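Local coordinates for endo-beta-mannanase (Opitutaceae bacterium TAV5, PDB 7BOB), which probably acts as a family 5 exo-beta-1,4-mannosidase, releasing mannose from the ends of beta-1,4-linked mannan chains in the termite hindgut, at residues 18-23 against 312-317; 56-61 against 150-155; 61-66 against 98-103; 189-194 against 232-237. All coordinates share one frame; numbering follows the deposited sequence.

Contact 1 of 4, residues 18-23 against 312-317; sequences IPVGAN and NGYLWW
N23 takes hold of the carbonyl of W316 twice. Its backbone N meets W316 O at 2.8 Å, nearly along the C=O axis, while its ND2 reaches the same oxygen at 2.9 Å from above the carbonyl plane. Setting CG beside the backbone N (chi1 -61°) lets ND2 reach that atom. ND2 also donates to Q280 O, and OD1 accepts from R58 NH1, so this buried amide works as donor and acceptor, as an asparagine can. Its CB rests 3.3 Å from W317 CE3, the side chains crossing at about a right angle.

Behind N23 the strands run parallel, the first and last of the (beta/alpha)8 barrel. Y314 N donates to P19 O at 2.9 Å and Y314 O accepts from G21 N at 3.2 Å; W316 N meets a lone pair of G21 O at 2.8 Å. Glycine suits position 21, whose backbone angles would jam a CB against the preceding carbonyl, and L315 CD2 lies 3.6 Å from G21 N. I18 CG2 touches the Y314 ring at its edge.

An alanine in place of N23 would keep the backbone bond but lose the second grip on W316 O, and is likely to leave Q280 O without this donor and R58 NH1 with one partner fewer. The barrel seam therefore ends in an amide whose polar atoms tie backbone and charged side chain together.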
# COMPACT_ATOMS: atom_id res chain seq x y z
N ILE A 18 -32.59 -18.12 -26.59
CA ILE A 18 -31.19 -17.89 -26.27
C ILE A 18 -30.82 -16.53 -26.84
O ILE A 18 -30.71 -16.38 -28.06
CB ILE A 18 -30.29 -18.99 -26.85
CG1 ILE A 18 -30.82 -20.40 -26.50
CG2 ILE A 18 -28.88 -18.80 -26.36
CD1 ILE A 18 -30.84 -20.74 -25.03
N PRO A 19 -30.65 -15.51 -26.00
CA PRO A 19 -30.18 -14.22 -26.52
C PRO A 19 -28.84 -14.40 -27.22
O PRO A 19 -27.93 -15.03 -26.69
CB PRO A 19 -30.06 -13.35 -25.26
CG PRO A 19 -31.05 -13.96 -24.30
CD PRO A 19 -31.00 -15.45 -24.57
N VAL A 20 -28.76 -13.93 -28.46
CA VAL A 20 -27.49 -13.87 -29.18
C VAL A 20 -27.46 -12.54 -29.94
O VAL A 20 -28.49 -12.10 -30.46
CB VAL A 20 -27.27 -15.07 -30.13
CG1 VAL A 20 -27.23 -16.40 -29.35
CG2 VAL A 20 -28.33 -15.15 -31.22
N GLY A 21 -26.30 -11.92 -29.99
CA GLY A 21 -26.19 -10.60 -30.60
C GLY A 21 -24.95 -9.88 -30.09
O GLY A 21 -23.97 -10.51 -29.71
N ALA A 22 -25.03 -8.54 -30.10
CA ALA A 22 -23.88 -7.68 -29.87
C ALA A 22 -24.26 -6.50 -28.99
O ALA A 22 -25.38 -5.99 -29.05
CB ALA A 22 -23.30 -7.11 -31.17
N ASN A 23 -23.30 -6.07 -28.17
CA ASN A 23 -23.35 -4.74 -27.60
C ASN A 23 -23.10 -3.72 -28.71
O ASN A 23 -22.30 -3.96 -29.62
CB ASN A 23 -22.29 -4.61 -26.49
CG ASN A 23 -22.52 -5.58 -25.35
OD1 ASN A 23 -23.17 -5.25 -24.35
ND2 ASN A 23 -21.99 -6.81 -25.49
N ASN A 312 -26.71 -18.58 -20.43
CA ASN A 312 -28.01 -18.64 -21.09
C ASN A 312 -28.12 -17.69 -22.27
O ASN A 312 -29.23 -17.43 -22.75
CB ASN A 312 -29.15 -18.41 -20.10
CG ASN A 312 -29.10 -17.04 -19.44
OD1 ASN A 312 -28.43 -16.13 -19.92
ND2 ASN A 312 -29.83 -16.88 -18.34
N GLY A 313 -27.00 -17.16 -22.77
CA GLY A 313 -27.03 -16.20 -23.85
C GLY A 313 -25.66 -15.58 -24.06
O GLY A 313 -24.80 -15.68 -23.19
N TYR A 314 -25.45 -14.96 -25.22
CA TYR A 314 -24.10 -14.61 -25.68
C TYR A 314 -24.18 -13.31 -26.47
O TYR A 314 -24.82 -13.26 -27.52
CB TYR A 314 -23.49 -15.72 -26.55
CG TYR A 314 -23.65 -17.09 -25.94
CD1 TYR A 314 -22.63 -17.69 -25.18
CD2 TYR A 314 -24.84 -17.79 -26.11
CE1 TYR A 314 -22.81 -18.94 -24.62
CE2 TYR A 314 -25.03 -19.02 -25.54
CZ TYR A 314 -24.02 -19.60 -24.80
OH TYR A 314 -24.25 -20.84 -24.26
N LEU A 315 -23.51 -12.27 -25.96
CA LEU A 315 -23.50 -10.96 -26.59
C LEU A 315 -22.06 -10.51 -26.79
O LEU A 315 -21.31 -10.37 -25.82
CB LEU A 315 -24.27 -9.93 -25.76
CG LEU A 315 -25.73 -10.26 -25.45
CD1 LEU A 315 -26.34 -9.17 -24.60
CD2 LEU A 315 -26.50 -10.44 -26.75
N TRP A 316 -21.68 -10.30 -28.04
CA TRP A 316 -20.32 -9.92 -28.38
C TRP A 316 -20.06 -8.44 -28.07
O TRP A 316 -20.96 -7.61 -28.13
CB TRP A 316 -20.10 -10.22 -29.86
CG TRP A 316 -18.89 -9.60 -30.44
CD1 TRP A 316 -18.79 -8.36 -31.01
CD2 TRP A 316 -17.61 -10.21 -30.56
NE1 TRP A 316 -17.52 -8.16 -31.47
CE2 TRP A 316 -16.77 -9.28 -31.21
CE3 TRP A 316 -17.09 -11.45 -30.20
CZ2 TRP A 316 -15.42 -9.55 -31.47
CZ3 TRP A 316 -15.76 -11.72 -30.47
CH2 TRP A 316 -14.94 -10.78 -31.11
N TRP A 317 -18.80 -8.13 -27.74
CA TRP A 317 -18.33 -6.75 -27.62
C TRP A 317 -17.27 -6.48 -28.68
O TRP A 317 -16.22 -7.12 -28.67
CB TRP A 317 -17.71 -6.45 -26.23
CG TRP A 317 -17.51 -4.97 -26.15
CD1 TRP A 317 -16.54 -4.23 -26.78
CD2 TRP A 317 -18.39 -4.03 -25.51
NE1 TRP A 317 -16.75 -2.88 -26.55
CE2 TRP A 317 -17.87 -2.73 -25.78
CE3 TRP A 317 -19.53 -4.15 -24.72
CZ2 TRP A 317 -18.48 -1.57 -25.30
CZ3 TRP A 317 -20.15 -2.98 -24.24
CH2 TRP A 317 -19.62 -1.72 -24.54

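Contact 2 of 4, residues 56-61 against 150-155; sequences TVRFFV and GIDLGN
R58 grips D152 side-on across the barrel interior, with two nitrogens on one oxygen. NH2 donates to D152 OD2 at 2.7 Å on the syn side, and NE reaches the same OD2 at 2.9 Å from above the carboxylate plane. The guanidinium and carboxylate planes are 66° apart, so this is not the flat pairing of two nitrogens with two oxygens. OD2 takes a further hydrogen bond from S98 OG, and Q280 NE2 serves OD1. NH2 also donates to N155 OD1 at 2.9 Å, and W103 O holds N155 ND2.

This polar end is the tight part. R58 gets there by an extended chain, with CG anti to the backbone N (chi1 179°), and the rim of the F60 ring covers one face of the guanidinium, F60 CE1 standing 3.5 Å above its plane. The rest is loose, though buried: R58 CA and D152 CA are 8.5 Å apart, strand 94-101 runs between strands 56-62 and 151-154, and F60 CE1 comes only within 4.3 Å of N155 CG.

Arginine suits the place because its N-H groups fan out in one plane; NH1 forms a salt bridge with E281. A lysine here, with one nitrogen to share, would probably leave D152, N155 or E281 without its mate. N155 precedes a glutamate and E281 lies near the end of strand 277-282, consistent with the Asn-Glu pair of family 5 enzymes, so the network probably lies beside the active site. Three bonds to D152 OD2 and N155 OD1 fix how the guanidinium is turned.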
# COMPACT_ATOMS: atom_id res chain seq x y z
N THR A 56 -31.06 -10.23 -30.19
CA THR A 56 -30.98 -9.26 -29.11
C THR A 56 -29.91 -8.21 -29.42
O THR A 56 -28.97 -8.45 -30.18
CB THR A 56 -30.65 -9.92 -27.77
OG1 THR A 56 -29.51 -10.76 -27.94
CG2 THR A 56 -31.80 -10.79 -27.27
N VAL A 57 -30.07 -7.03 -28.83
CA VAL A 57 -29.06 -5.99 -28.95
C VAL A 57 -29.01 -5.28 -27.61
O VAL A 57 -30.05 -4.84 -27.09
CB VAL A 57 -29.34 -5.00 -30.11
CG1 VAL A 57 -30.73 -4.33 -29.99
CG2 VAL A 57 -28.19 -3.96 -30.22
N ARG A 58 -27.81 -5.22 -27.02
CA ARG A 58 -27.59 -4.46 -25.79
C ARG A 58 -27.12 -3.06 -26.15
O ARG A 58 -26.18 -2.89 -26.94
CB ARG A 58 -26.56 -5.15 -24.90
CG ARG A 58 -26.26 -4.40 -23.61
CD ARG A 58 -25.55 -5.29 -22.62
NE ARG A 58 -25.25 -4.64 -21.34
CZ ARG A 58 -24.01 -4.45 -20.86
NH1 ARG A 58 -22.93 -4.81 -21.56
NH2 ARG A 58 -23.84 -3.89 -19.67
N PHE A 59 -27.78 -2.06 -25.58
CA PHE A 59 -27.36 -0.69 -25.82
C PHE A 59 -27.52 0.11 -24.53
O PHE A 59 -28.15 -0.33 -23.57
CB PHE A 59 -28.12 -0.08 -27.01
CG PHE A 59 -29.59 0.11 -26.77
CD1 PHE A 59 -30.52 -0.70 -27.41
CD2 PHE A 59 -30.07 1.13 -25.96
CE1 PHE A 59 -31.87 -0.53 -27.22
CE2 PHE A 59 -31.44 1.32 -25.77
CZ PHE A 59 -32.33 0.48 -26.39
N PHE A 60 -26.96 1.31 -24.52
CA PHE A 60 -26.70 2.01 -23.27
C PHE A 60 -27.39 3.36 -23.25
O PHE A 60 -27.17 4.20 -24.14
CB PHE A 60 -25.19 2.14 -23.09
CG PHE A 60 -24.50 0.85 -23.31
CD1 PHE A 60 -24.52 -0.14 -22.34
CD2 PHE A 60 -23.92 0.56 -24.54
CE1 PHE A 60 -23.90 -1.38 -22.55
CE2 PHE A 60 -23.32 -0.66 -24.77
CZ PHE A 60 -23.32 -1.63 -23.78
N VAL A 61 -28.24 3.55 -22.25
CA VAL A 61 -28.92 4.82 -22.03
C VAL A 61 -27.96 5.69 -21.23
O VAL A 61 -27.86 5.57 -20.00
CB VAL A 61 -30.26 4.60 -21.31
CG1 VAL A 61 -31.03 5.90 -21.13
CG2 VAL A 61 -31.12 3.59 -22.10
N GLY A 150 -34.94 -8.30 -20.96
CA GLY A 150 -34.54 -7.83 -19.65
C GLY A 150 -34.12 -6.37 -19.66
O GLY A 150 -33.85 -5.77 -20.70
N ILE A 151 -34.08 -5.78 -18.47
CA ILE A 151 -33.56 -4.43 -18.28
C ILE A 151 -32.22 -4.54 -17.55
O ILE A 151 -32.15 -5.10 -16.45
CB ILE A 151 -34.55 -3.54 -17.52
CG1 ILE A 151 -35.84 -3.37 -18.35
CG2 ILE A 151 -33.89 -2.19 -17.17
CD1 ILE A 151 -37.01 -2.84 -17.56
N ASP A 152 -31.18 -3.98 -18.15
CA ASP A 152 -29.82 -4.01 -17.61
C ASP A 152 -29.62 -2.82 -16.66
O ASP A 152 -29.68 -1.66 -17.08
CB ASP A 152 -28.80 -3.97 -18.75
CG ASP A 152 -27.40 -4.30 -18.30
OD1 ASP A 152 -27.27 -5.10 -17.35
OD2 ASP A 152 -26.43 -3.76 -18.88
N LEU A 153 -29.39 -3.12 -15.38
CA LEU A 153 -29.24 -2.08 -14.36
C LEU A 153 -28.19 -1.05 -14.74
O LEU A 153 -28.39 0.16 -14.59
CB LEU A 153 -28.88 -2.74 -13.02
CG LEU A 153 -28.94 -1.86 -11.78
CD1 LEU A 153 -30.26 -1.07 -11.78
CD2 LEU A 153 -28.81 -2.73 -10.55
N GLY A 154 -27.04 -1.51 -15.22
CA GLY A 154 -26.02 -0.59 -15.69
C GLY A 154 -24.84 -1.39 -16.18
O GLY A 154 -24.80 -2.62 -16.04
N ASN A 155 -23.88 -0.70 -16.76
CA ASN A 155 -22.71 -1.35 -17.31
C ASN A 155 -21.57 -1.38 -16.29
O ASN A 155 -21.01 -0.33 -15.94
CB ASN A 155 -22.23 -0.68 -18.59
CG ASN A 155 -21.12 -1.48 -19.21
OD1 ASN A 155 -21.19 -2.70 -19.21
ND2 ASN A 155 -20.06 -0.82 -19.66

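Contact 3 of 4, residues 61-66 against 98-103; sequences VRWPDF and SLFVGW
W63 and F100 meet edge to face, the rim of the phenylalanine directed at the six-membered ring of the tryptophan with the planes at 87°. From the backbone outward, W63 CB lies 3.9 Å from V101 O. CG stands anti to the backbone N (chi1 -164°), which carries the indole alongside F100, the two side chains pointing the same way. Further out, CE3 is 4.0 Å from F100 CD1 and CZ3 is 3.8 Å from F100 CE1, while CH2 also borders CE1. On the pyrrole side, NE1 donates to E67 OE1. A tryptophan fits because it offers a broad face to F100, stacks on Y133 and still has a polar N-H to spend.

These residues stand where the second and third strands of the (beta/alpha)8 barrel run out at their C-terminal ends. V61 N still donates to S98 O at 2.7 Å, but segment 98-103 turns a corner at F100, the centre of an inverse gamma turn, and W63 N reaches V101 O at 3.0 Å instead. V61 O and L99 O are both acceptors, and Y133 OH serves the latter.

R62 occupies the N-cap position of helix 63-66 and bends back on it: NE meets D65 OD2 at 2.7 Å and NH2 meets D65 OD1 at 2.9 Å, one nitrogen to each oxygen. NH1 forms a second salt bridge, to E32.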
# COMPACT_ATOMS: atom_id res chain seq x y z
N VAL A 61 -28.24 3.55 -22.25
CA VAL A 61 -28.92 4.82 -22.03
C VAL A 61 -27.96 5.69 -21.23
O VAL A 61 -27.86 5.57 -20.00
CB VAL A 61 -30.26 4.60 -21.31
CG1 VAL A 61 -31.03 5.90 -21.13
CG2 VAL A 61 -31.12 3.59 -22.10
N ARG A 62 -27.17 6.52 -21.92
CA ARG A 62 -26.14 7.29 -21.25
C ARG A 62 -26.79 8.41 -20.44
O ARG A 62 -27.36 9.36 -21.02
CB ARG A 62 -25.12 7.83 -22.25
CG ARG A 62 -23.80 8.20 -21.60
CD ARG A 62 -22.74 8.61 -22.61
NE ARG A 62 -23.12 9.80 -23.36
CZ ARG A 62 -22.26 10.56 -24.03
NH1 ARG A 62 -20.97 10.25 -24.04
NH2 ARG A 62 -22.67 11.63 -24.67
N TRP A 63 -26.71 8.29 -19.11
CA TRP A 63 -27.41 9.17 -18.17
C TRP A 63 -27.22 10.66 -18.41
O TRP A 63 -28.22 11.39 -18.42
CB TRP A 63 -26.99 8.80 -16.74
CG TRP A 63 -27.89 9.33 -15.66
CD1 TRP A 63 -29.01 10.09 -15.82
CD2 TRP A 63 -27.74 9.12 -14.25
NE1 TRP A 63 -29.57 10.37 -14.60
CE2 TRP A 63 -28.81 9.78 -13.62
CE3 TRP A 63 -26.81 8.43 -13.46
CZ2 TRP A 63 -28.98 9.78 -12.23
CZ3 TRP A 63 -26.98 8.44 -12.09
CH2 TRP A 63 -28.06 9.11 -11.49
N PRO A 64 -25.99 11.19 -18.59
CA PRO A 64 -25.88 12.63 -18.87
C PRO A 64 -26.70 13.07 -20.06
O PRO A 64 -27.27 14.17 -20.04
CB PRO A 64 -24.38 12.83 -19.13
CG PRO A 64 -23.84 11.41 -19.41
CD PRO A 64 -24.67 10.54 -18.53
N ASP A 65 -26.78 12.23 -21.10
CA ASP A 65 -27.56 12.61 -22.28
C ASP A 65 -29.02 12.81 -21.91
O ASP A 65 -29.67 13.73 -22.43
CB ASP A 65 -27.43 11.53 -23.36
CG ASP A 65 -26.04 11.43 -23.96
OD1 ASP A 65 -25.40 12.47 -24.21
OD2 ASP A 65 -25.59 10.30 -24.21
N PHE A 66 -29.54 11.98 -21.01
CA PHE A 66 -30.98 11.93 -20.77
C PHE A 66 -31.43 12.81 -19.61
O PHE A 66 -32.61 13.17 -19.55
CB PHE A 66 -31.42 10.48 -20.51
CG PHE A 66 -31.54 9.63 -21.76
CD1 PHE A 66 -30.41 9.09 -22.37
CD2 PHE A 66 -32.79 9.38 -22.34
CE1 PHE A 66 -30.51 8.30 -23.53
CE2 PHE A 66 -32.91 8.59 -23.50
CZ PHE A 66 -31.77 8.06 -24.10
N SER A 98 -29.46 -0.57 -21.06
CA SER A 98 -28.64 -0.48 -19.85
C SER A 98 -28.73 0.94 -19.33
O SER A 98 -28.41 1.89 -20.07
CB SER A 98 -27.19 -0.87 -20.15
OG SER A 98 -26.39 -0.91 -18.98
N LEU A 99 -29.17 1.09 -18.07
CA LEU A 99 -29.59 2.39 -17.53
C LEU A 99 -28.42 3.19 -16.97
O LEU A 99 -28.17 4.32 -17.41
CB LEU A 99 -30.64 2.18 -16.42
CG LEU A 99 -31.88 1.38 -16.86
CD1 LEU A 99 -33.04 1.53 -15.88
CD2 LEU A 99 -32.34 1.75 -18.27
N PHE A 100 -27.72 2.64 -15.98
CA PHE A 100 -26.76 3.41 -15.19
C PHE A 100 -25.41 3.34 -15.87
O PHE A 100 -24.56 2.50 -15.58
CB PHE A 100 -26.74 2.92 -13.75
CG PHE A 100 -27.90 3.42 -12.93
CD1 PHE A 100 -27.92 4.73 -12.47
CD2 PHE A 100 -28.98 2.61 -12.65
CE1 PHE A 100 -29.01 5.21 -11.73
CE2 PHE A 100 -30.07 3.07 -11.91
CZ PHE A 100 -30.09 4.37 -11.46
N VAL A 101 -25.23 4.22 -16.85
CA VAL A 101 -24.05 4.29 -17.70
C VAL A 101 -23.68 5.76 -17.81
O VAL A 101 -24.39 6.52 -18.48
CB VAL A 101 -24.30 3.69 -19.09
CG1 VAL A 101 -23.04 3.71 -19.92
CG2 VAL A 101 -24.85 2.26 -19.00
N GLY A 102 -22.59 6.18 -17.16
CA GLY A 102 -21.78 5.30 -16.35
C GLY A 102 -20.46 4.89 -16.98
O GLY A 102 -19.90 5.61 -17.81
N TRP A 103 -19.98 3.72 -16.57
CA TRP A 103 -18.71 3.17 -17.04
C TRP A 103 -18.84 2.67 -18.47
O TRP A 103 -19.77 1.94 -18.79
CB TRP A 103 -18.32 2.02 -16.13
CG TRP A 103 -16.99 1.35 -16.41
CD1 TRP A 103 -16.76 0.34 -17.30
CD2 TRP A 103 -15.75 1.60 -15.75
NE1 TRP A 103 -15.44 -0.04 -17.25
CE2 TRP A 103 -14.79 0.71 -16.31
CE3 TRP A 103 -15.34 2.49 -14.75
CZ2 TRP A 103 -13.45 0.70 -15.90
CZ3 TRP A 103 -14.00 2.48 -14.34
CH2 TRP A 103 -13.08 1.58 -14.91

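Contact 4 of 4, residues 189-194 against 232-237; sequences ALILSG and PGIDVL
This is a backbone junction, with D235 and I191 at its centre, between the short strand 191-192 and the loop that leads into strand 237-241. I191 O receives two N-H groups, from D235 N at 2.9 Å in the carbonyl plane and from V236 N at 3.3 Å, tilted out of it. D235 also binds the N-H of I191 through its side chain: its OD2 accepts from I191 N at 3.1 Å on the anti lone pair. Having CG beside the backbone N (chi1 -54°) brings OD2 to that N-H.

In barrel terms these are the fifth strand and the approach to the sixth, so the single bridge at L192 and V236 spans the join where ordinary strand pairing is missing and the eight-stranded barrel comes full circle. The segments run 78° apart, and a side-chain carboxylate here takes an N-H that a backbone carbonyl would otherwise take in a regular sheet.

Branched aliphatic residues fill the flanks. L192 CD2 lies alongside V236 CG1 at 3.7 Å, whereas I191 CG2 meets I234 CD1 at 3.9 Å with the side chains crossing at about a right angle. L190 CD2 lies against D235 CB. OD2 also comes within 3.2 Å of A189 O, another acceptor; R183 stands by both, its NH2 in a salt bridge with D235 and its NH1 bonded to A189 O.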
# COMPACT_ATOMS: atom_id res chain seq x y z
N ALA A 189 -40.57 -7.22 -14.63
CA ALA A 189 -39.44 -7.15 -15.54
C ALA A 189 -38.30 -8.06 -15.08
O ALA A 189 -38.12 -8.33 -13.88
CB ALA A 189 -38.94 -5.71 -15.65
N LEU A 190 -37.53 -8.53 -16.06
CA LEU A 190 -36.25 -9.17 -15.81
C LEU A 190 -35.17 -8.09 -15.75
O LEU A 190 -34.98 -7.33 -16.71
CB LEU A 190 -35.93 -10.19 -16.90
CG LEU A 190 -36.87 -11.41 -16.98
CD1 LEU A 190 -36.31 -12.48 -17.90
CD2 LEU A 190 -37.14 -11.98 -15.60
N ILE A 191 -34.50 -7.99 -14.60
CA ILE A 191 -33.41 -7.05 -14.38
C ILE A 191 -32.10 -7.83 -14.30
O ILE A 191 -32.01 -8.84 -13.60
CB ILE A 191 -33.65 -6.21 -13.11
CG1 ILE A 191 -35.05 -5.58 -13.16
CG2 ILE A 191 -32.61 -5.11 -12.99
CD1 ILE A 191 -35.45 -4.88 -11.89
N LEU A 192 -31.11 -7.37 -15.05
CA LEU A 192 -29.77 -7.93 -15.02
C LEU A 192 -28.86 -6.93 -14.33
O LEU A 192 -29.11 -5.72 -14.36
CB LEU A 192 -29.25 -8.24 -16.42
CG LEU A 192 -30.20 -8.96 -17.38
CD1 LEU A 192 -30.90 -8.00 -18.31
CD2 LEU A 192 -29.41 -9.95 -18.20
N SER A 193 -27.79 -7.45 -13.71
CA SER A 193 -26.87 -6.58 -12.98
C SER A 193 -25.99 -5.77 -13.92
O SER A 193 -25.77 -4.59 -13.69
CB SER A 193 -26.00 -7.41 -12.03
OG SER A 193 -24.91 -7.98 -12.73
N GLY A 194 -25.47 -6.38 -14.98
CA GLY A 194 -24.48 -5.72 -15.81
C GLY A 194 -23.04 -5.83 -15.32
O GLY A 194 -22.14 -5.22 -15.91
N PRO A 232 -29.99 -7.82 -4.47
CA PRO A 232 -31.45 -7.87 -4.33
C PRO A 232 -32.15 -7.33 -5.57
O PRO A 232 -31.74 -6.32 -6.15
CB PRO A 232 -31.72 -6.99 -3.11
CG PRO A 232 -30.56 -6.03 -3.10
CD PRO A 232 -29.39 -6.86 -3.53
N GLY A 233 -33.21 -8.02 -5.97
CA GLY A 233 -33.97 -7.57 -7.12
C GLY A 233 -33.38 -7.91 -8.47
O GLY A 233 -33.94 -7.47 -9.48
N ILE A 234 -32.29 -8.68 -8.54
CA ILE A 234 -31.64 -9.02 -9.80
C ILE A 234 -32.07 -10.43 -10.20
O ILE A 234 -31.83 -11.39 -9.46
CB ILE A 234 -30.12 -8.92 -9.69
CG1 ILE A 234 -29.70 -7.46 -9.40
CG2 ILE A 234 -29.46 -9.44 -10.96
CD1 ILE A 234 -29.95 -6.55 -10.56
N ASP A 235 -32.71 -10.57 -11.36
CA ASP A 235 -33.17 -11.89 -11.79
C ASP A 235 -32.10 -12.67 -12.53
O ASP A 235 -32.09 -13.90 -12.46
CB ASP A 235 -34.42 -11.78 -12.69
CG ASP A 235 -35.53 -10.98 -12.04
OD1 ASP A 235 -36.18 -11.50 -11.11
OD2 ASP A 235 -35.74 -9.82 -12.44
N VAL A 236 -31.24 -11.99 -13.27
CA VAL A 236 -30.26 -12.65 -14.13
C VAL A 236 -28.87 -12.09 -13.81
O VAL A 236 -28.60 -10.92 -14.08
CB VAL A 236 -30.56 -12.45 -15.62
CG1 VAL A 236 -29.50 -13.16 -16.44
CG2 VAL A 236 -31.97 -12.97 -15.97
N LEU A 237 -28.01 -12.94 -13.27
CA LEU A 237 -26.61 -12.56 -13.09
C LEU A 237 -25.96 -12.42 -14.45
O LEU A 237 -26.40 -13.03 -15.43
CB LEU A 237 -25.89 -13.62 -12.27
CG LEU A 237 -26.59 -13.97 -10.95
CD1 LEU A 237 -25.75 -14.98 -10.14
CD2 LEU A 237 -26.82 -12.68 -10.15

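Overall arrangement
All four contacts belong to the (beta/alpha)8 barrel, and none involves the mixed sheet that follows. Contact 1 joins the first and eighth strands and encloses the others in sequence; contact 3 falls within the span of contact 2, and contact 4 comes after both. Contact 2 lies between the rest, its centre about 11 Å from those of contacts 1 and 4 and about 10 Å from that of contact 3, with which it shares V61. Contacts 1 and 4 thus complete the ring of strands, contact 3 lies where the second and third strands end, and contact 2 links the second and fourth across the barrel, at the C-terminal strand ends where family 5 enzymes carry their active site.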